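PDB 4X3N: calcium-regulated actin-bundling protein, which binds actin filaments and calcium, cross-links filaments into bundles, and may contribute to shaping filopodia and pseudopodia during cell movement. Local coordinates for residues A[32-37]-A[144-149]; A[47-52]-A[156-161]; A[126-131]-A[136-141]. All blocks are in the same frame, centred on the assembly; numbering follows the deposited sequence.

Interaction 1: A[32-37]-A[144-149]; sequences EFFCNV and DVNFDG. With CA (calcium ion), chain D.
Phe34 and Val145 are neighbours where helix 28-38 meets the calcium-binding loop, and the Phe34 ring marks the tightly packed half of the contact. The ring lies beside the CG2 methyl of Val145, and the two side chains cross at about a right angle; their modelled closeness is doubtful. With CG anti to the backbone N (chi1 -172°), Phe34 sends its flat, apolar ring into a buried pocket walled by Leu154, Leu158 and Cys171 of the neighbouring helices, with Val145 on the loop side. If an alanine stood in place of Phe34, a gap would probably open under the loop and Val145 would be left without its main apolar partner on the helix.

The other half is looser. Cys35 brings only its sulfur to the loop, with SG 3.8 Å from Asn146 CB, and it lies partly exposed beside Gln83 of the second subunit.

Behind Val145 the loop closes round the metal. Asp144 OD1 reaches the calcium at 2.3 Å and Asp148 OD1 at 2.5 Å, while Asp148 OD2 takes a hydrogen bond from a water that is itself a calcium ligand. The Asp144 carboxylate is also gripped by the loop backbone: Gly149 N donates to Asp144 OD2 at 2.8 Å. Gly149 suits its place because its positive phi is easy for glycine. With Asn146, Arg150 O and Glu155 completing the site, this is the arrangement of an EF-hand calcium loop.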
# COMPACT_ATOMS: atom_id res chain seq x y z
N GLU A 32 -15.17 5.35 -15.55
CA GLU A 32 -13.79 5.38 -16.01
C GLU A 32 -13.36 6.81 -15.98
O GLU A 32 -12.23 7.13 -15.56
CB GLU A 32 -13.65 4.79 -17.44
CG GLU A 32 -12.28 5.05 -18.07
CD GLU A 32 -12.27 4.95 -19.61
OE1 GLU A 32 -13.35 4.74 -20.21
OE2 GLU A 32 -11.19 5.07 -20.23
N PHE A 33 -14.25 7.69 -16.48
CA PHE A 33 -14.01 9.15 -16.41
C PHE A 33 -13.70 9.58 -14.98
O PHE A 33 -12.70 10.22 -14.69
CB PHE A 33 -15.22 9.91 -16.93
CG PHE A 33 -15.11 11.38 -16.75
CD1 PHE A 33 -14.27 12.13 -17.59
CD2 PHE A 33 -15.79 12.02 -15.77
CE1 PHE A 33 -14.18 13.49 -17.44
CE2 PHE A 33 -15.68 13.37 -15.62
CZ PHE A 33 -14.86 14.10 -16.42
N PHE A 34 -14.60 9.21 -14.08
CA PHE A 34 -14.49 9.58 -12.68
C PHE A 34 -13.17 9.11 -12.11
O PHE A 34 -12.49 9.86 -11.44
CB PHE A 34 -15.63 8.90 -11.93
CG PHE A 34 -15.77 9.32 -10.51
CD1 PHE A 34 -15.09 8.72 -9.54
CD2 PHE A 34 -16.70 10.31 -10.17
CE1 PHE A 34 -15.21 9.14 -8.21
CE2 PHE A 34 -16.83 10.74 -8.86
CZ PHE A 34 -16.12 10.15 -7.88
N CYS A 35 -12.83 7.86 -12.35
CA CYS A 35 -11.58 7.32 -11.81
C CYS A 35 -10.38 8.09 -12.34
O CYS A 35 -9.42 8.32 -11.57
CB CYS A 35 -11.43 5.81 -12.08
SG CYS A 35 -12.59 4.85 -11.07
N ASN A 36 -10.42 8.49 -13.61
CA ASN A 36 -9.31 9.28 -14.15
C ASN A 36 -9.16 10.63 -13.56
O ASN A 36 -8.06 11.02 -13.20
CB ASN A 36 -9.42 9.37 -15.66
CG ASN A 36 -9.13 8.04 -16.30
OD1 ASN A 36 -8.35 7.26 -15.76
ND2 ASN A 36 -9.73 7.76 -17.43
N VAL A 37 -10.26 11.37 -13.45
CA VAL A 37 -10.23 12.65 -12.79
C VAL A 37 -9.71 12.46 -11.36
O VAL A 37 -8.92 13.26 -10.87
CB VAL A 37 -11.66 13.33 -12.71
CG1 VAL A 37 -11.57 14.66 -11.94
CG2 VAL A 37 -12.22 13.56 -14.11
N ASP A 144 -16.41 7.00 -0.60
CA ASP A 144 -15.63 6.18 -1.56
C ASP A 144 -16.47 5.55 -2.66
O ASP A 144 -16.68 4.29 -2.70
CB ASP A 144 -14.82 5.12 -0.83
CG ASP A 144 -13.93 4.30 -1.76
OD1 ASP A 144 -13.58 4.78 -2.85
OD2 ASP A 144 -13.58 3.17 -1.36
N VAL A 145 -16.84 6.40 -3.63
CA VAL A 145 -17.79 6.02 -4.64
C VAL A 145 -17.27 5.09 -5.72
O VAL A 145 -18.04 4.40 -6.32
CB VAL A 145 -18.52 7.22 -5.23
CG1 VAL A 145 -19.11 8.11 -4.09
CG2 VAL A 145 -17.62 8.00 -6.12
N ASN A 146 -15.95 5.01 -5.93
CA ASN A 146 -15.47 4.00 -6.85
C ASN A 146 -14.95 2.74 -6.16
O ASN A 146 -14.34 1.92 -6.81
CB ASN A 146 -14.44 4.58 -7.78
CG ASN A 146 -13.35 5.28 -7.05
OD1 ASN A 146 -13.29 5.22 -5.83
ND2 ASN A 146 -12.51 5.98 -7.78
N PHE A 147 -15.17 2.61 -4.86
CA PHE A 147 -14.83 1.42 -4.09
C PHE A 147 -13.38 0.97 -4.14
O PHE A 147 -13.10 -0.24 -4.25
CB PHE A 147 -15.78 0.27 -4.46
CG PHE A 147 -17.22 0.58 -4.16
CD1 PHE A 147 -18.02 1.13 -5.10
CD2 PHE A 147 -17.75 0.32 -2.92
CE1 PHE A 147 -19.35 1.41 -4.82
CE2 PHE A 147 -19.07 0.61 -2.63
CZ PHE A 147 -19.87 1.16 -3.60
N ASP A 148 -12.46 1.96 -4.06
CA ASP A 148 -11.06 1.62 -4.15
C ASP A 148 -10.37 1.69 -2.83
O ASP A 148 -9.18 1.50 -2.77
CB ASP A 148 -10.35 2.41 -5.28
CG ASP A 148 -10.25 3.89 -4.99
OD1 ASP A 148 -10.78 4.29 -3.97
OD2 ASP A 148 -9.65 4.64 -5.77
N GLY A 149 -11.12 1.94 -1.75
CA GLY A 149 -10.58 2.17 -0.42
C GLY A 149 -9.74 3.46 -0.29
O GLY A 149 -8.95 3.60 0.66
CA CA D . -12.22 6.30 -3.96
O HOH W 1 -10.64 7.06 -5.59

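Interaction 2: A[47-52]-A[156-161]; sequences VHFLNA and YLLYQY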
# COMPACT_ATOMS: atom_id res chain seq x y z
N VAL A 47 -10.39 21.84 -9.77
CA VAL A 47 -10.86 22.55 -10.88
C VAL A 47 -11.91 21.83 -11.70
O VAL A 47 -12.85 22.51 -12.18
CB VAL A 47 -9.70 22.94 -11.79
CG1 VAL A 47 -10.22 23.31 -13.16
CG2 VAL A 47 -8.88 24.07 -11.15
N HIS A 48 -11.85 20.52 -11.84
CA HIS A 48 -12.92 19.80 -12.48
C HIS A 48 -14.21 20.05 -11.71
O HIS A 48 -15.28 20.31 -12.30
CB HIS A 48 -12.70 18.29 -12.54
CG HIS A 48 -11.96 17.86 -13.74
ND1 HIS A 48 -10.60 18.06 -13.85
CD2 HIS A 48 -12.36 17.29 -14.89
CE1 HIS A 48 -10.19 17.58 -15.01
NE2 HIS A 48 -11.24 17.14 -15.68
N PHE A 49 -14.12 19.89 -10.41
CA PHE A 49 -15.33 20.10 -9.57
C PHE A 49 -15.91 21.52 -9.72
O PHE A 49 -17.12 21.69 -9.96
CB PHE A 49 -15.00 19.81 -8.12
CG PHE A 49 -16.16 20.12 -7.16
CD1 PHE A 49 -17.24 19.30 -7.11
CD2 PHE A 49 -16.16 21.24 -6.38
CE1 PHE A 49 -18.33 19.57 -6.28
CE2 PHE A 49 -17.25 21.52 -5.54
CZ PHE A 49 -18.31 20.67 -5.52
N LEU A 50 -15.04 22.53 -9.58
CA LEU A 50 -15.44 23.90 -9.64
C LEU A 50 -16.01 24.27 -11.01
O LEU A 50 -17.08 24.87 -11.06
CB LEU A 50 -14.30 24.82 -9.26
CG LEU A 50 -13.82 24.79 -7.84
CD1 LEU A 50 -12.54 25.58 -7.74
CD2 LEU A 50 -14.83 25.35 -6.84
N ASN A 51 -15.34 23.90 -12.10
CA ASN A 51 -15.94 24.10 -13.41
C ASN A 51 -17.34 23.53 -13.55
O ASN A 51 -18.15 24.13 -14.20
CB ASN A 51 -15.11 23.45 -14.51
CG ASN A 51 -13.88 24.26 -14.87
OD1 ASN A 51 -13.83 25.46 -14.61
ND2 ASN A 51 -12.91 23.62 -15.48
N ALA A 52 -17.57 22.34 -13.01
CA ALA A 52 -18.83 21.67 -13.20
C ALA A 52 -19.94 22.36 -12.36
O ALA A 52 -21.09 22.47 -12.78
CB ALA A 52 -18.74 20.22 -12.80
N TYR A 156 -14.20 13.78 -1.61
CA TYR A 156 -14.47 14.69 -0.48
C TYR A 156 -15.41 15.84 -0.90
O TYR A 156 -16.38 16.17 -0.20
CB TYR A 156 -13.17 15.25 0.13
CG TYR A 156 -13.37 16.59 0.80
CD1 TYR A 156 -13.93 16.66 2.08
CD2 TYR A 156 -12.97 17.77 0.21
CE1 TYR A 156 -14.11 17.90 2.72
CE2 TYR A 156 -13.17 19.00 0.80
CZ TYR A 156 -13.76 19.07 2.07
OH TYR A 156 -13.95 20.32 2.70
N LEU A 157 -15.13 16.45 -2.04
CA LEU A 157 -15.94 17.56 -2.52
C LEU A 157 -17.37 17.24 -2.84
O LEU A 157 -18.29 17.96 -2.44
CB LEU A 157 -15.31 18.21 -3.73
CG LEU A 157 -14.02 18.93 -3.37
CD1 LEU A 157 -13.26 19.33 -4.64
CD2 LEU A 157 -14.23 20.23 -2.56
N LEU A 158 -17.58 16.13 -3.51
CA LEU A 158 -18.89 15.73 -3.89
C LEU A 158 -19.77 15.45 -2.69
O LEU A 158 -20.99 15.75 -2.72
CB LEU A 158 -18.80 14.49 -4.73
CG LEU A 158 -18.80 14.57 -6.26
CD1 LEU A 158 -18.93 15.89 -6.94
CD2 LEU A 158 -17.77 13.67 -6.86
N TYR A 159 -19.18 14.82 -1.67
CA TYR A 159 -19.92 14.48 -0.49
C TYR A 159 -20.12 15.72 0.38
O TYR A 159 -21.21 15.93 0.88
CB TYR A 159 -19.31 13.31 0.30
CG TYR A 159 -20.24 12.85 1.42
CD1 TYR A 159 -21.44 12.19 1.13
CD2 TYR A 159 -19.94 13.12 2.75
CE1 TYR A 159 -22.30 11.81 2.14
CE2 TYR A 159 -20.80 12.77 3.76
CZ TYR A 159 -21.96 12.12 3.44
OH TYR A 159 -22.78 11.74 4.45
N GLN A 160 -19.13 16.60 0.48
CA GLN A 160 -19.31 17.84 1.24
C GLN A 160 -20.46 18.69 0.68
O GLN A 160 -21.27 19.21 1.43
CB GLN A 160 -18.02 18.62 1.27
CG GLN A 160 -18.08 19.95 1.97
CD GLN A 160 -18.31 19.83 3.47
OE1 GLN A 160 -17.55 19.20 4.15
NE2 GLN A 160 -19.36 20.46 3.98
N TYR A 161 -20.57 18.75 -0.64
CA TYR A 161 -21.53 19.64 -1.31
C TYR A 161 -22.64 18.82 -1.85
O TYR A 161 -23.24 19.15 -2.87
CB TYR A 161 -20.77 20.42 -2.38
CG TYR A 161 -19.74 21.27 -1.77
CD1 TYR A 161 -20.09 22.37 -0.99
CD2 TYR A 161 -18.39 20.98 -1.91
CE1 TYR A 161 -19.12 23.17 -0.40
CE2 TYR A 161 -17.43 21.79 -1.31
CZ TYR A 161 -17.78 22.86 -0.56
OH TYR A 161 -16.78 23.59 0.05
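Phe49 meets Leu157, Leu158 and Tyr161 all at once, and it accounts for more than half of the surface these two segments bury against each other. Its CG stands anti to the backbone N (chi1 175°), which carries the ring away from helix 42-57 and in among the three partners.

Leu157 lies over one face. Its CB sits 3.9 Å from the centroid of the Phe49 ring and only 6° off the ring normal, a CH-pi contact, while its CD1 methyl rests near Phe49 CB and CD2. A leucine suits this spot because its methylene can point a C-H at a ring face while its branch packs alongside. Leu158 comes at the ring's edge instead, with its CD1 3.8 Å from Phe49 CE1.

Tyr161 takes the far end of the ring, its CD2 3.6 Å from Phe49 CZ. The two ring planes are 27° apart, but they have slid so far, with centroids 5.7 Å apart, that they hardly overlap. A tyrosine can serve both needs here: its ring joins the apolar cluster, while its OH is hydrogen-bonded to Ser125 OG.

Tyr53, Val57 and Ala165 surround Phe49 further, and Ile64 of helix 61-79 backs Leu157 and Tyr161. The result is a buried interface in which one aromatic residue is inserted among apolar side chains of helix 153-160, the helix that leaves the EF-hand calcium loop, and of Tyr161 just past its end.

Interaction 3: A[126-131]-A[136-141]; sequences QPQMLT and KQELRE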
# COMPACT_ATOMS: atom_id res chain seq x y z
N GLN A 126 -18.82 23.51 5.94
CA GLN A 126 -18.28 23.09 7.21
C GLN A 126 -18.31 21.58 7.27
O GLN A 126 -19.32 20.99 6.95
CB GLN A 126 -19.11 23.63 8.40
CG GLN A 126 -18.94 25.14 8.61
CD GLN A 126 -17.51 25.60 8.44
OE1 GLN A 126 -16.66 25.41 9.33
NE2 GLN A 126 -17.25 26.29 7.32
N PRO A 127 -17.23 20.96 7.75
CA PRO A 127 -17.22 19.50 7.95
C PRO A 127 -18.04 19.12 9.18
O PRO A 127 -18.51 20.00 9.87
CB PRO A 127 -15.77 19.18 8.18
CG PRO A 127 -15.19 20.46 8.73
CD PRO A 127 -15.96 21.60 8.16
N GLN A 128 -18.17 17.83 9.42
CA GLN A 128 -18.90 17.32 10.57
C GLN A 128 -17.98 16.46 11.39
O GLN A 128 -17.25 15.60 10.87
CB GLN A 128 -20.13 16.54 10.10
CG GLN A 128 -20.79 15.65 11.16
CD GLN A 128 -21.86 14.73 10.55
OE1 GLN A 128 -21.68 14.14 9.46
NE2 GLN A 128 -22.98 14.60 11.25
N MET A 129 -18.01 16.66 12.69
CA MET A 129 -17.13 15.91 13.57
C MET A 129 -17.74 14.52 13.68
O MET A 129 -18.96 14.38 13.74
CB MET A 129 -17.03 16.57 14.96
CG MET A 129 -15.91 16.00 15.82
SD MET A 129 -14.28 16.64 15.34
CE MET A 129 -13.40 15.25 14.58
N LEU A 130 -16.91 13.49 13.70
CA LEU A 130 -17.40 12.15 13.86
C LEU A 130 -16.38 11.33 14.58
O LEU A 130 -15.17 11.56 14.40
CB LEU A 130 -17.60 11.51 12.50
CG LEU A 130 -18.64 12.02 11.55
CD1 LEU A 130 -18.47 11.21 10.28
CD2 LEU A 130 -20.03 11.84 12.14
N THR A 131 -16.84 10.33 15.34
CA THR A 131 -15.87 9.37 15.88
C THR A 131 -15.16 8.62 14.74
O THR A 131 -15.63 8.57 13.61
CB THR A 131 -16.51 8.30 16.74
OG1 THR A 131 -17.32 7.48 15.91
CG2 THR A 131 -17.40 8.90 17.81
N LYS A 136 -15.14 6.12 9.37
CA LYS A 136 -14.76 5.09 8.37
C LYS A 136 -15.96 4.49 7.72
O LYS A 136 -15.98 4.21 6.55
CB LYS A 136 -13.88 3.99 8.98
CG LYS A 136 -12.46 4.47 9.15
CD LYS A 136 -11.54 3.30 9.19
CE LYS A 136 -10.12 3.78 9.19
NZ LYS A 136 -9.26 2.60 9.28
N GLN A 137 -17.02 4.37 8.49
CA GLN A 137 -18.31 3.93 7.98
C GLN A 137 -18.90 4.93 6.96
O GLN A 137 -19.49 4.51 5.94
CB GLN A 137 -19.26 3.80 9.16
CG GLN A 137 -20.64 3.20 8.84
CD GLN A 137 -21.56 3.25 10.09
OE1 GLN A 137 -21.11 3.30 11.25
NE2 GLN A 137 -22.86 3.24 9.84
N GLU A 138 -18.70 6.22 7.18
CA GLU A 138 -19.16 7.17 6.15
C GLU A 138 -18.27 7.08 4.89
O GLU A 138 -18.74 7.23 3.81
CB GLU A 138 -19.14 8.58 6.67
CG GLU A 138 -19.74 9.61 5.72
CD GLU A 138 -20.07 10.90 6.46
OE1 GLU A 138 -21.26 11.05 6.81
OE2 GLU A 138 -19.15 11.71 6.72
N LEU A 139 -16.99 6.89 5.06
CA LEU A 139 -16.09 6.80 3.88
C LEU A 139 -16.54 5.66 2.99
O LEU A 139 -16.67 5.80 1.79
CB LEU A 139 -14.62 6.55 4.32
CG LEU A 139 -13.97 7.65 5.17
CD1 LEU A 139 -12.50 7.38 5.34
CD2 LEU A 139 -14.18 9.03 4.60
N ARG A 140 -16.76 4.53 3.62
CA ARG A 140 -17.15 3.28 3.04
C ARG A 140 -18.56 3.28 2.45
O ARG A 140 -18.77 2.75 1.37
CB ARG A 140 -17.10 2.24 4.18
CG ARG A 140 -17.20 0.83 3.81
CD ARG A 140 -16.98 0.03 5.08
NE ARG A 140 -15.56 -0.01 5.41
CZ ARG A 140 -15.07 0.24 6.62
NH1 ARG A 140 -15.88 0.53 7.65
NH2 ARG A 140 -13.75 0.13 6.79
N GLU A 141 -19.52 3.90 3.15
CA GLU A 141 -20.89 3.96 2.67
C GLU A 141 -21.15 5.07 1.67
O GLU A 141 -21.94 4.90 0.77
CB GLU A 141 -21.83 4.19 3.87
CG GLU A 141 -22.07 2.89 4.62
CD GLU A 141 -22.99 3.05 5.83
OE1 GLU A 141 -22.91 2.20 6.73
OE2 GLU A 141 -23.74 4.02 5.86
O HOH W 2 -19.83 14.03 7.59
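Glu138 meets Leu130 and Gln128 where the chain, having run past the side of helix 132-143, turns back to start it; this helix is the one that enters the EF-hand calcium loop. Leu130 CD1 comes to 3.7 Å from Glu138 OE2, its side chain crossing that of the glutamate at about a right angle. The leucine thus covers one part of the carboxylate with a methyl group. Gln128 does not bond to Glu138 directly. A water joins them instead, donating one hydrogen bond to Gln128 OE1 and the other to Glu138 OE2, both at 2.6 Å, so two acceptors that could not pair with each other are satisfied together.

Torsions explain the reach: Glu138 has CG anti to its backbone N (chi1 -174°) and runs on extended, which lets a residue on the helix side stretch across to the loop. Its other oxygen, OE1, is hydrogen-bonded to Tyr159 OH on the leaving helix, so the carboxylate is held at both oxygens; Arg135 lies at the long, weak range of an ion pair with OE2 and would probably favour, if only slightly, a negative charge there.

Further out, Gln128 O accepts a bond from Arg135 NH2, which ties the loop to the helix's first turn. Within the helix, Gln137 NE2 donates to Glu141 OE1 at 3.3 Å, one turn along. Thr131 is the N-cap, with its OG1 hydrogen-bonded to Lys134 N.

Along the chain the segments come in the order 32-37, 47-52, 126-131, 136-141, 144-149, 156-161, so both halves of interaction 3 fall within the chain spanned by interactions 1 and 2. The centres lie about 14 Å (1 and 2), 18 Å (1 and 3) and 17 Å (2 and 3) apart. Helix 132-143, the calcium loop and helix 153-160 form one EF-hand unit. Leu139 O lies 2.7 Å from Asp144 N, joining interactions 3 and 1, whereas Phe34 packs on Leu158 between 1 and 2. The consecutive helices 28-38 and 42-57 pack against this unit at the calcium loop and at its leaving helix, so these parts form one compact body around the calcium.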